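Local coordinates for protein putative drug/sodium antiporter (Escherichia coli, PDB 4Z3N) that belongs to the MATE family of membrane transporters, carries precursors of the genotoxin colibactin and probably works as an antiporter, at residues M79-I84 with I124-L129; G72-V77 with Y156-T161; V162-L167 with A216-Q221. All coordinates share one frame; numbering follows the deposited sequence.

Interaction 1 of 3, residues M79-I84 with I124-L129; sequences MGLFAI and IVITVL. With OLC ((2R)-2,3-dihydroxypropyl (9Z)-octadec-9-enoate), chain H; OLC ((2R)-2,3-dihydroxypropyl (9Z)-octadec-9-enoate), chain E.
I126 meets I84 and L81 between the second and third predicted membrane spans, helices 75-101 and 107-132. The two helix backbones stand well apart, with 9.3 Å from L81 CA to I126 CA, so long branched side chains are needed to bridge them. From the CB of I126, the short branch CG2 approaches L81 CD2 at 4.3 Å. The longer branch runs out extended (chi2 178°) to CD1, which meets I84 CD1 tip to tip at 3.6 Å; I84 is extended in the same way (chi2 168°). Next along, T127 turns its OG1 back to A123 O, a bond within its own helix that settles the hydroxyl in an apolar setting. Around the other helix, F82 turns its ring edge to C7 of one monoolein, CZ to C7 3.8 Å, while G80, with no side chain, brings its CA to 3.8 Å from C13 of another, next to A83 CB. L81 and I84 also touch V162 and M166 of helix 162-177. Methyl groups alone make this join, and without hydrogen bonds between the segments it depends on shape and dispersion, as suits neighbouring helices within a membrane.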
loop_
_atom_site.group_PDB
_atom_site.type_symbol
_atom_site.label_atom_id
_atom_site.label_comp_id
_atom_site.label_asym_id
_atom_site.label_seq_id
_atom_site.Cartn_x
_atom_site.Cartn_y
_atom_site.Cartn_z
ATOM N N MET A 79 7.854 6.268 -4.756
ATOM C CA MET A 79 6.636 5.484 -4.591
ATOM C C MET A 79 6.648 4.119 -5.294
ATOM O O MET A 79 5.975 3.199 -4.852
ATOM C CB MET A 79 5.432 6.307 -5.037
ATOM C CG MET A 79 5.017 7.285 -3.961
ATOM S SD MET A 79 3.349 7.865 -4.185
ATOM C CE MET A 79 3.462 8.558 -5.842
ATOM N N GLY A 80 7.418 3.985 -6.367
ATOM C CA GLY A 80 7.622 2.693 -6.984
ATOM C C GLY A 80 8.627 1.859 -6.203
ATOM O O GLY A 80 8.733 0.641 -6.385
ATOM N N LEU A 81 9.387 2.518 -5.338
ATOM C CA LEU A 81 10.304 1.808 -4.461
ATOM C C LEU A 81 9.561 1.237 -3.263
ATOM O O LEU A 81 9.784 0.078 -2.898
ATOM C CB LEU A 81 11.441 2.713 -3.995
ATOM C CG LEU A 81 12.397 3.173 -5.099
ATOM C CD1 LEU A 81 13.621 3.854 -4.493
ATOM C CD2 LEU A 81 12.773 2.015 -6.018
ATOM N N PHE A 82 8.667 2.025 -2.665
ATOM C CA PHE A 82 7.822 1.488 -1.596
ATOM C C PHE A 82 6.904 0.396 -2.144
ATOM O O PHE A 82 6.560 -0.539 -1.441
ATOM C CB PHE A 82 6.990 2.586 -0.929
ATOM C CG PHE A 82 7.748 3.387 0.103
ATOM C CD1 PHE A 82 8.889 2.871 0.705
ATOM C CD2 PHE A 82 7.322 4.660 0.467
ATOM C CE1 PHE A 82 9.591 3.603 1.645
ATOM C CE2 PHE A 82 8.019 5.400 1.411
ATOM C CZ PHE A 82 9.153 4.870 2.003
ATOM N N ALA A 83 6.525 0.522 -3.411
ATOM C CA ALA A 83 5.635 -0.431 -4.054
ATOM C C ALA A 83 6.299 -1.796 -4.200
ATOM O O ALA A 83 5.685 -2.834 -3.942
ATOM C CB ALA A 83 5.193 0.093 -5.419
ATOM N N ILE A 84 7.555 -1.778 -4.622
ATOM C CA ILE A 84 8.312 -2.990 -4.803
ATOM C C ILE A 84 8.707 -3.544 -3.440
ATOM O O ILE A 84 8.699 -4.753 -3.233
ATOM C CB ILE A 84 9.560 -2.741 -5.677
ATOM C CG1 ILE A 84 9.133 -2.343 -7.103
ATOM C CG2 ILE A 84 10.483 -3.972 -5.683
ATOM C CD1 ILE A 84 10.249 -1.799 -7.976
ATOM N N ILE A 124 19.962 -4.362 -7.248
ATOM C CA ILE A 124 20.920 -4.323 -8.353
ATOM C C ILE A 124 20.273 -4.003 -9.710
ATOM O O ILE A 124 20.687 -3.082 -10.406
ATOM C CB ILE A 124 21.665 -5.663 -8.490
ATOM C CG1 ILE A 124 22.473 -5.972 -7.229
ATOM C CG2 ILE A 124 22.550 -5.646 -9.721
ATOM C CD1 ILE A 124 23.150 -7.345 -7.258
ATOM N N VAL A 125 19.280 -4.785 -10.103
ATOM C CA VAL A 125 18.592 -4.529 -11.358
ATOM C C VAL A 125 18.041 -3.094 -11.400
ATOM O O VAL A 125 18.128 -2.419 -12.418
ATOM C CB VAL A 125 17.442 -5.551 -11.583
ATOM C CG1 VAL A 125 16.723 -5.277 -12.905
ATOM C CG2 VAL A 125 17.990 -6.975 -11.545
ATOM N N ILE A 126 17.498 -2.624 -10.283
ATOM C CA ILE A 126 16.898 -1.292 -10.234
ATOM C C ILE A 126 17.934 -0.146 -10.263
ATOM O O ILE A 126 17.703 0.881 -10.901
ATOM C CB ILE A 126 16.001 -1.134 -8.978
ATOM C CG1 ILE A 126 14.783 -2.049 -9.071
ATOM C CG2 ILE A 126 15.541 0.313 -8.826
ATOM C CD1 ILE A 126 13.877 -1.983 -7.843
ATOM N N THR A 127 19.060 -0.318 -9.567
ATOM C CA THR A 127 20.131 0.679 -9.578
ATOM C C THR A 127 20.875 0.688 -10.917
ATOM O O THR A 127 21.333 1.732 -11.384
ATOM C CB THR A 127 21.171 0.455 -8.440
ATOM O OG1 THR A 127 21.502 -0.932 -8.343
ATOM C CG2 THR A 127 20.635 0.922 -7.097
ATOM N N VAL A 128 21.008 -0.476 -11.531
ATOM C CA VAL A 128 21.750 -0.564 -12.772
ATOM C C VAL A 128 20.941 -0.045 -13.960
ATOM O O VAL A 128 21.430 0.772 -14.734
ATOM C CB VAL A 128 22.208 -2.000 -13.021
ATOM C CG1 VAL A 128 22.976 -2.092 -14.331
ATOM C CG2 VAL A 128 23.070 -2.452 -11.864
ATOM N N LEU A 129 19.705 -0.512 -14.098
ATOM C CA LEU A 129 18.800 0.036 -15.099
ATOM C C LEU A 129 18.400 1.452 -14.732
ATOM O O LEU A 129 18.058 2.257 -15.601
ATOM C CB LEU A 129 17.549 -0.826 -15.244
ATOM C CG LEU A 129 17.682 -1.928 -16.288
ATOM C CD1 LEU A 129 18.745 -2.929 -15.852
ATOM C CD2 LEU A 129 16.347 -2.607 -16.500
HETATM C C18 OLC H . 6.011 -2.060 -10.197
HETATM C C17 OLC H . 5.795 -0.588 -9.929
HETATM C C11 OLC H . 3.710 5.567 -9.111
HETATM C C16 OLC H . 4.430 -0.326 -9.312
HETATM C C12 OLC H . 3.075 4.303 -8.557
HETATM C C15 OLC H . 4.016 1.097 -9.646
HETATM C C13 OLC H . 4.100 3.199 -8.402
HETATM C C14 OLC H . 3.421 1.849 -8.476
HETATM C C9 OLC E . 10.500 8.609 1.699
HETATM C C8 OLC E . 10.480 8.848 3.202
HETATM C C7 OLC E . 9.228 8.251 3.823
HETATM C C6 OLC E . 9.514 7.774 5.231
HETATM C C5 OLC E . 8.953 6.374 5.412
HETATM C C4 OLC E . 9.955 5.450 6.074
#

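Interaction 2 of 3, residues G72-V77 with Y156-T161; sequences GLVFPV and YYSLLT
V77 and S158 mark where the backbones of 72-77 and 156-161 approach most closely, 7.7 Å between their CA atoms. The first segment changes from a 3-10 turn to the start of helix 75-101, with V77 N bonded to V74 O at 3.1 Å, and this puts V74 and V77 on the same side, facing the other segment. Opposite them is helix 149-159, whose chain goes on through T161 to helix 162-177. In this all-helical MATE transporter the contact thus pairs the second predicted membrane span with the fourth, both inside the first MatE family region. S158 is small enough for the valines to come close: V74 CG2 lies 4.0 Å from S158 OG, with CG1 only slightly farther, and V77 CG1 is 4.3 Å from S158 CB. A serine can face these methyls because its chi1 of -67° sets OG beside its own backbone N, from where it bonds to F154 O one turn earlier. Its carbonyl is gripped twice. T161 OG1 donates to S158 O at 2.6 Å, tilted 23° from the carbonyl plane, and T161 N reaches the same oxygen at 3.2 Å from the same face, which ties the T161 side chain and backbone to the carbonyl three residues back.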
loop_
_atom_site.group_PDB
_atom_site.type_symbol
_atom_site.label_atom_id
_atom_site.label_comp_id
_atom_site.label_asym_id
_atom_site.label_seq_id
_atom_site.Cartn_x
_atom_site.Cartn_y
_atom_site.Cartn_z
ATOM N N GLY A 72 10.151 17.331 -6.156
ATOM C CA GLY A 72 8.820 16.774 -6.316
ATOM C C GLY A 72 8.696 15.975 -7.594
ATOM O O GLY A 72 7.876 15.072 -7.696
ATOM N N LEU A 73 9.516 16.314 -8.577
ATOM C CA LEU A 73 9.534 15.597 -9.845
ATOM C C LEU A 73 9.909 14.134 -9.619
ATOM O O LEU A 73 9.441 13.237 -10.321
ATOM C CB LEU A 73 10.513 16.271 -10.818
ATOM C CG LEU A 73 10.740 15.752 -12.239
ATOM C CD1 LEU A 73 11.331 16.862 -13.065
ATOM C CD2 LEU A 73 11.677 14.572 -12.265
ATOM N N VAL A 74 10.748 13.901 -8.618
ATOM C CA VAL A 74 11.302 12.576 -8.389
ATOM C C VAL A 74 10.447 11.784 -7.393
ATOM O O VAL A 74 10.791 10.662 -7.012
ATOM C CB VAL A 74 12.766 12.665 -7.883
ATOM C CG1 VAL A 74 12.814 12.756 -6.365
ATOM C CG2 VAL A 74 13.572 11.480 -8.373
ATOM N N PHE A 75 9.328 12.376 -6.985
ATOM C CA PHE A 75 8.439 11.768 -5.997
ATOM C C PHE A 75 7.899 10.397 -6.423
ATOM O O PHE A 75 7.890 9.460 -5.628
ATOM C CB PHE A 75 7.273 12.711 -5.692
ATOM C CG PHE A 75 6.341 12.192 -4.647
ATOM C CD1 PHE A 75 6.684 12.244 -3.309
ATOM C CD2 PHE A 75 5.118 11.641 -5.001
ATOM C CE1 PHE A 75 5.819 11.754 -2.332
ATOM C CE2 PHE A 75 4.251 11.153 -4.031
ATOM C CZ PHE A 75 4.606 11.210 -2.695
ATOM N N PRO A 76 7.432 10.274 -7.676
ATOM C CA PRO A 76 6.960 8.977 -8.177
ATOM C C PRO A 76 7.978 7.841 -8.032
ATOM O O PRO A 76 7.579 6.688 -7.885
ATOM C CB PRO A 76 6.687 9.254 -9.653
ATOM C CG PRO A 76 6.355 10.686 -9.696
ATOM C CD PRO A 76 7.196 11.354 -8.648
ATOM N N VAL A 77 9.268 8.151 -8.091
ATOM C CA VAL A 77 10.272 7.095 -8.027
ATOM C C VAL A 77 10.306 6.510 -6.614
ATOM O O VAL A 77 10.406 5.294 -6.439
ATOM C CB VAL A 77 11.679 7.599 -8.459
ATOM C CG1 VAL A 77 12.769 6.683 -7.931
ATOM C CG2 VAL A 77 11.753 7.674 -9.978
ATOM N N TYR A 156 19.519 10.308 -8.564
ATOM C CA TYR A 156 20.698 9.549 -8.186
ATOM C C TYR A 156 20.759 9.227 -6.681
ATOM O O TYR A 156 21.087 8.117 -6.287
ATOM C CB TYR A 156 21.940 10.329 -8.608
ATOM C CG TYR A 156 22.337 10.183 -10.068
ATOM C CD1 TYR A 156 21.991 9.051 -10.815
ATOM C CD2 TYR A 156 23.091 11.172 -10.689
ATOM C CE1 TYR A 156 22.385 8.927 -12.145
ATOM C CE2 TYR A 156 23.480 11.062 -12.007
ATOM C CZ TYR A 156 23.136 9.950 -12.736
ATOM O OH TYR A 156 23.557 9.894 -14.052
ATOM N N TYR A 157 20.448 10.201 -5.838
ATOM C CA TYR A 157 20.394 9.955 -4.407
ATOM C C TYR A 157 19.303 8.922 -4.098
ATOM O O TYR A 157 19.486 8.054 -3.239
ATOM C CB TYR A 157 20.140 11.258 -3.639
ATOM C CG TYR A 157 21.262 12.281 -3.734
ATOM C CD1 TYR A 157 22.579 11.887 -3.922
ATOM C CD2 TYR A 157 20.997 13.641 -3.622
ATOM C CE1 TYR A 157 23.603 12.814 -3.993
ATOM C CE2 TYR A 157 22.014 14.581 -3.700
ATOM C CZ TYR A 157 23.317 14.163 -3.883
ATOM O OH TYR A 157 24.336 15.101 -3.964
ATOM N N SER A 158 18.179 9.018 -4.804
ATOM C CA SER A 158 17.112 8.019 -4.725
ATOM C C SER A 158 17.596 6.582 -5.010
ATOM O O SER A 158 17.156 5.629 -4.370
ATOM C CB SER A 158 15.983 8.364 -5.708
ATOM O OG SER A 158 15.291 9.550 -5.352
ATOM N N LEU A 159 18.483 6.436 -5.992
ATOM C CA LEU A 159 19.057 5.139 -6.326
ATOM C C LEU A 159 19.910 4.613 -5.167
ATOM O O LEU A 159 20.005 3.405 -4.943
ATOM C CB LEU A 159 19.901 5.219 -7.612
ATOM C CG LEU A 159 19.250 5.528 -8.974
ATOM C CD1 LEU A 159 20.288 5.469 -10.103
ATOM C CD2 LEU A 159 18.084 4.611 -9.302
ATOM N N LEU A 160 20.525 5.522 -4.422
ATOM C CA LEU A 160 21.386 5.103 -3.329
ATOM C C LEU A 160 20.580 4.567 -2.146
ATOM O O LEU A 160 21.132 3.989 -1.230
ATOM C CB LEU A 160 22.291 6.258 -2.882
ATOM C CG LEU A 160 23.359 6.713 -3.886
ATOM C CD1 LEU A 160 24.202 7.799 -3.259
ATOM C CD2 LEU A 160 24.225 5.575 -4.369
ATOM N N THR A 161 19.275 4.782 -2.167
ATOM C CA THR A 161 18.412 4.344 -1.089
ATOM C C THR A 161 17.745 2.974 -1.326
ATOM O O THR A 161 17.164 2.401 -0.412
ATOM C CB THR A 161 17.317 5.385 -0.845
ATOM O OG1 THR A 161 16.352 5.304 -1.903
ATOM C CG2 THR A 161 17.926 6.777 -0.795
#

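Interaction 3 of 3, residues V162-L167 with A216-Q221; sequences VFSIML and ASFLAQ. With OLC ((2R)-2,3-dihydroxypropyl (9Z)-octadec-9-enoate), chain E.
Q221 and I165 cross obliquely between helices 209-232 and 162-177, the sixth and fourth predicted spans of the twelve-helix MATE fold. Their CA atoms, 7.8 Å apart, are the nearest across the two segments. From CB, which points at the opposite helix, the glutamine chain turns to CG, which lies against C4 of a monoolein tail. A further bend at chi2 (148°) then carries CD past that tail to within 4.0 Å of I165 CD1. The two ends of the amide meet different neighbours: OE1 lies close to C6 and C8 of the lipid and also comes near the F82 ring of helix 75-101, while NE2 lies 3.4 Å from I165 CD1. Isoleucine suits this place because its longer branch ends in a slim methyl that reaches the amide, although its CB bond does not aim there. NE2 also sits in the plane of the F218 ring, at its edge. Behind the contact, V162 and M166 pack on A123 and A119 of helix 107-132, so helix 162-177 is held on more than one face. S164 is small enough to admit the phenyl ring between the helices. F218 has CG anti to its backbone N (chi1 -177°), which extends the ring across to the serine, and S164 OG lies near the ring plane at its edge, 3.7 Å from CZ.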
loop_
_atom_site.group_PDB
_atom_site.type_symbol
_atom_site.label_atom_id
_atom_site.label_comp_id
_atom_site.label_asym_id
_atom_site.label_seq_id
_atom_site.Cartn_x
_atom_site.Cartn_y
_atom_site.Cartn_z
ATOM N N VAL A 162 17.857 2.447 -2.540
ATOM C CA VAL A 162 17.108 1.258 -2.955
ATOM C C VAL A 162 17.309 -0.011 -2.096
ATOM O O VAL A 162 16.336 -0.588 -1.606
ATOM C CB VAL A 162 17.442 0.916 -4.418
ATOM C CG1 VAL A 162 16.809 -0.430 -4.832
ATOM C CG2 VAL A 162 16.984 2.040 -5.325
ATOM N N PHE A 163 18.554 -0.450 -1.930
ATOM C CA PHE A 163 18.825 -1.654 -1.167
ATOM C C PHE A 163 18.308 -1.522 0.263
ATOM O O PHE A 163 17.763 -2.471 0.823
ATOM C CB PHE A 163 20.320 -1.980 -1.175
ATOM C CG PHE A 163 20.665 -3.275 -0.482
ATOM C CD1 PHE A 163 19.965 -4.445 -0.770
ATOM C CD2 PHE A 163 21.707 -3.330 0.442
ATOM C CE1 PHE A 163 20.283 -5.634 -0.151
ATOM C CE2 PHE A 163 22.038 -4.521 1.071
ATOM C CZ PHE A 163 21.321 -5.676 0.773
ATOM N N SER A 164 18.443 -0.338 0.842
ATOM C CA SER A 164 18.014 -0.118 2.218
ATOM C C SER A 164 16.493 -0.202 2.320
ATOM O O SER A 164 15.956 -0.792 3.267
ATOM C CB SER A 164 18.520 1.235 2.730
ATOM O OG SER A 164 19.717 1.616 2.055
ATOM N N ILE A 165 15.807 0.380 1.341
ATOM C CA ILE A 165 14.356 0.278 1.253
ATOM C C ILE A 165 13.895 -1.182 1.068
ATOM O O ILE A 165 12.951 -1.638 1.726
ATOM C CB ILE A 165 13.793 1.127 0.084
ATOM C CG1 ILE A 165 14.271 2.579 0.179
ATOM C CG2 ILE A 165 12.274 1.050 0.044
ATOM C CD1 ILE A 165 14.069 3.202 1.556
ATOM N N MET A 166 14.547 -1.913 0.167
ATOM C CA MET A 166 14.222 -3.326 -0.021
ATOM C C MET A 166 14.425 -4.112 1.271
ATOM O O MET A 166 13.613 -4.965 1.612
ATOM C CB MET A 166 15.063 -3.940 -1.143
ATOM C CG MET A 166 14.900 -3.250 -2.489
ATOM S SD MET A 166 13.239 -3.356 -3.223
ATOM C CE MET A 166 12.620 -1.673 -3.137
ATOM N N LEU A 167 15.520 -3.816 1.968
ATOM C CA LEU A 167 15.847 -4.424 3.257
ATOM C C LEU A 167 14.724 -4.291 4.279
ATOM O O LEU A 167 14.455 -5.224 5.027
ATOM C CB LEU A 167 17.116 -3.799 3.828
ATOM C CG LEU A 167 18.346 -4.692 3.760
ATOM C CD1 LEU A 167 19.502 -4.057 4.521
ATOM C CD2 LEU A 167 17.999 -6.060 4.328
ATOM N N ALA A 216 17.671 13.333 6.365
ATOM C CA ALA A 216 17.132 13.035 7.694
ATOM C C ALA A 216 16.087 11.915 7.594
ATOM O O ALA A 216 16.078 10.983 8.401
ATOM C CB ALA A 216 16.533 14.281 8.329
ATOM N N SER A 217 15.210 12.026 6.596
ATOM C CA SER A 217 14.218 11.002 6.308
ATOM C C SER A 217 14.905 9.657 6.072
ATOM O O SER A 217 14.463 8.625 6.560
ATOM C CB SER A 217 13.372 11.391 5.088
ATOM O OG SER A 217 12.332 12.309 5.421
ATOM N N PHE A 218 16.006 9.679 5.337
ATOM C CA PHE A 218 16.721 8.463 5.039
ATOM C C PHE A 218 17.449 7.850 6.269
ATOM O O PHE A 218 17.536 6.620 6.397
ATOM C CB PHE A 218 17.701 8.729 3.893
ATOM C CG PHE A 218 18.449 7.509 3.446
ATOM C CD1 PHE A 218 17.768 6.364 3.065
ATOM C CD2 PHE A 218 19.827 7.503 3.411
ATOM C CE1 PHE A 218 18.451 5.240 2.661
ATOM C CE2 PHE A 218 20.514 6.377 3.004
ATOM C CZ PHE A 218 19.826 5.245 2.625
ATOM N N LEU A 219 17.974 8.680 7.166
ATOM C CA LEU A 219 18.666 8.149 8.344
ATOM C C LEU A 219 17.619 7.635 9.317
ATOM O O LEU A 219 17.881 6.747 10.136
ATOM C CB LEU A 219 19.564 9.209 9.006
ATOM C CG LEU A 219 20.769 9.719 8.191
ATOM C CD1 LEU A 219 21.416 10.922 8.854
ATOM C CD2 LEU A 219 21.805 8.627 7.966
ATOM N N ALA A 220 16.424 8.213 9.213
ATOM C CA ALA A 220 15.242 7.689 9.884
ATOM C C ALA A 220 14.962 6.253 9.435
ATOM O O ALA A 220 14.723 5.380 10.255
ATOM C CB ALA A 220 14.030 8.584 9.606
ATOM N N GLN A 221 15.003 6.007 8.132
ATOM C CA GLN A 221 14.687 4.689 7.619
ATOM C C GLN A 221 15.761 3.673 8.007
ATOM O O GLN A 221 15.450 2.514 8.320
ATOM C CB GLN A 221 14.494 4.732 6.099
ATOM C CG GLN A 221 13.069 5.120 5.666
ATOM C CD GLN A 221 13.027 5.897 4.334
ATOM O OE1 GLN A 221 12.008 6.493 3.991
ATOM N NE2 GLN A 221 14.135 5.890 3.585
HETATM C C9 OLC E . 10.500 8.609 1.699
HETATM C C8 OLC E . 10.480 8.848 3.202
HETATM C C7 OLC E . 9.228 8.251 3.823
HETATM C C6 OLC E . 9.514 7.774 5.231
HETATM C C5 OLC E . 8.953 6.374 5.412
HETATM C C4 OLC E . 9.955 5.450 6.074
#

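All three contacts are partly buried and lie on the same side of the molecule's centre, none being a deep core. Interactions 1 and 2 share helix 75-101, and interaction 1 is nested within the chain loop that interaction 2 closes; L81 CD1 packs on S158 O and T161 OG1. Helix 162-177, directly after helix 149-159, carries the packing on to interaction 3, where F82 CD1 rests on I165 CG2, and T161 CB meets F218 CE1. Chemistry changes along this path: aliphatic tips alone in interaction 1, valines against an internally bonded serine in interaction 2, and an amide against a methyl and a hydroxyl at a ring edge in interaction 3. One monoolein touches both F82 and Q221, bordering interactions 1 and 3.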